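Local coordinates for protein yhhW (Escherichia coli, PDB 1TQ5) that cleaves quercetin with molecular oxygen in vitro as a metal-dependent quercetin 2,3-dioxygenase of the pirin family, its physiological role being unknown, at residues Ser38-Ile43 and Tyr115-Met120. Numbering follows the deposited sequence.
Sequences SALRVI and YQIWIM
Val42 and Trp118 run alongside each other on one face of the sheet. CG2 of Val42 sits over one face of the indole, 3.4 Å above its plane, off-centre near the ring edge. CB of Val42 meets CB of Trp118 at 3.5 Å. Trp118 N bonds Val42 O at 3.0 Å. Trp118 O is gripped twice: Arg41 N comes to 3.0 Å, and Val42 N adds a weak bond. This is a classic beta bulge between antiparallel strands of the N-terminal cupin domain. The indole also meets the ring of the metal ligand His59 at about 90°. An alanine at Trp118 would probably leave Val42 without its flat partner and His59 without the ring that packs against it. The other face carries Leu40, Ile43 and Ile117, with Phe226 covering Leu40 and Ile117. Ile117 bends CD1 against CG1 of Ile43, a tight 3.4 Å. Leu40 has CG anti to its N (chi1 -173°), which carries CD1 to 3.6 Å from CG2 of Ile117. At the end of the pairing, N of Met120, a selenomethionine, bonds Ala39 O at 2.9 Å. Its SE comes over one face of the Arg41 guanidinium, 3.3 Å from NH2, with CB further back.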
# COMPACT_ATOMS: atom_id res chain seq x y z
N SER A 38 -2.92 6.63 11.16
CA SER A 38 -2.77 5.53 12.11
C SER A 38 -1.42 4.87 11.85
O SER A 38 -0.41 5.56 11.72
CB SER A 38 -3.91 4.52 11.96
OG SER A 38 -3.80 3.49 12.94
N ALA A 39 -1.39 3.54 11.76
CA ALA A 39 -0.14 2.82 11.51
C ALA A 39 0.34 2.95 10.06
O ALA A 39 1.47 2.58 9.73
CB ALA A 39 -0.31 1.34 11.86
N LEU A 40 -0.52 3.48 9.19
CA LEU A 40 -0.16 3.67 7.78
C LEU A 40 0.63 4.97 7.67
O LEU A 40 0.08 6.06 7.82
CB LEU A 40 -1.42 3.74 6.92
CG LEU A 40 -1.22 3.78 5.41
CD1 LEU A 40 -0.37 2.58 4.96
CD2 LEU A 40 -2.57 3.77 4.72
N ARG A 41 1.92 4.85 7.41
CA ARG A 41 2.78 6.02 7.33
C ARG A 41 3.16 6.49 5.94
O ARG A 41 3.31 7.69 5.71
CB ARG A 41 4.07 5.75 8.14
CG ARG A 41 3.84 5.52 9.63
CD ARG A 41 3.03 6.65 10.25
NE ARG A 41 3.00 6.58 11.71
CZ ARG A 41 4.05 6.78 12.50
NH1 ARG A 41 5.23 7.06 11.97
NH2 ARG A 41 3.92 6.70 13.82
N VAL A 42 3.30 5.56 5.00
CA VAL A 42 3.70 5.92 3.64
C VAL A 42 2.96 5.16 2.53
O VAL A 42 2.71 3.96 2.65
CB VAL A 42 5.21 5.67 3.45
CG1 VAL A 42 5.66 6.10 2.06
CG2 VAL A 42 6.02 6.40 4.52
N ILE A 43 2.61 5.88 1.47
CA ILE A 43 1.99 5.31 0.28
C ILE A 43 2.59 6.08 -0.87
O ILE A 43 2.19 7.22 -1.16
CB ILE A 43 0.45 5.46 0.20
CG1 ILE A 43 -0.25 4.46 1.12
CG2 ILE A 43 -0.02 5.17 -1.23
CD1 ILE A 43 -0.01 4.70 2.56
N TYR A 115 3.47 0.40 -5.90
CA TYR A 115 3.08 1.12 -4.70
C TYR A 115 4.07 0.68 -3.63
O TYR A 115 4.34 -0.51 -3.48
CB TYR A 115 1.68 0.73 -4.24
CG TYR A 115 0.56 1.60 -4.77
CD1 TYR A 115 -0.32 1.13 -5.75
CD2 TYR A 115 0.36 2.90 -4.28
CE1 TYR A 115 -1.37 1.92 -6.22
CE2 TYR A 115 -0.68 3.69 -4.75
CZ TYR A 115 -1.55 3.19 -5.72
OH TYR A 115 -2.59 3.97 -6.18
N GLN A 116 4.64 1.64 -2.92
CA GLN A 116 5.57 1.34 -1.83
C GLN A 116 4.86 1.78 -0.56
O GLN A 116 4.70 2.98 -0.31
CB GLN A 116 6.88 2.10 -2.00
CG GLN A 116 7.88 1.41 -2.91
CD GLN A 116 8.41 0.12 -2.31
OE1 GLN A 116 9.12 0.12 -1.30
NE2 GLN A 116 8.07 -1.00 -2.94
N ILE A 117 4.43 0.81 0.24
CA ILE A 117 3.69 1.07 1.47
C ILE A 117 4.51 0.83 2.75
O ILE A 117 5.17 -0.20 2.87
CB ILE A 117 2.45 0.15 1.53
CG1 ILE A 117 1.67 0.24 0.21
CG2 ILE A 117 1.58 0.53 2.72
CD1 ILE A 117 1.21 1.63 -0.14
N TRP A 118 4.46 1.77 3.69
CA TRP A 118 5.18 1.63 4.95
C TRP A 118 4.19 1.56 6.11
O TRP A 118 3.33 2.42 6.25
CB TRP A 118 6.13 2.81 5.20
CG TRP A 118 7.33 2.88 4.31
CD1 TRP A 118 7.46 2.34 3.05
CD2 TRP A 118 8.54 3.60 4.56
NE1 TRP A 118 8.67 2.70 2.51
CE2 TRP A 118 9.35 3.48 3.41
CE3 TRP A 118 9.01 4.36 5.64
CZ2 TRP A 118 10.61 4.08 3.32
CZ3 TRP A 118 10.26 4.95 5.55
CH2 TRP A 118 11.05 4.81 4.39
N ILE A 119 4.33 0.53 6.93
CA ILE A 119 3.45 0.35 8.08
C ILE A 119 4.27 0.27 9.36
O ILE A 119 5.18 -0.55 9.48
CB ILE A 119 2.62 -0.93 7.91
CG1 ILE A 119 1.67 -0.75 6.73
CG2 ILE A 119 1.83 -1.23 9.20
CD1 ILE A 119 0.95 -2.02 6.33
N MSE A 120 3.97 1.15 10.31
CA MSE A 120 4.69 1.14 11.58
C MSE A 120 4.39 -0.13 12.35
O MSE A 120 3.24 -0.48 12.57
CB MSE A 120 4.29 2.34 12.44
CG MSE A 120 4.87 2.27 13.84
SE MSE A 120 4.38 3.63 14.91
CE MSE A 120 5.87 4.64 14.85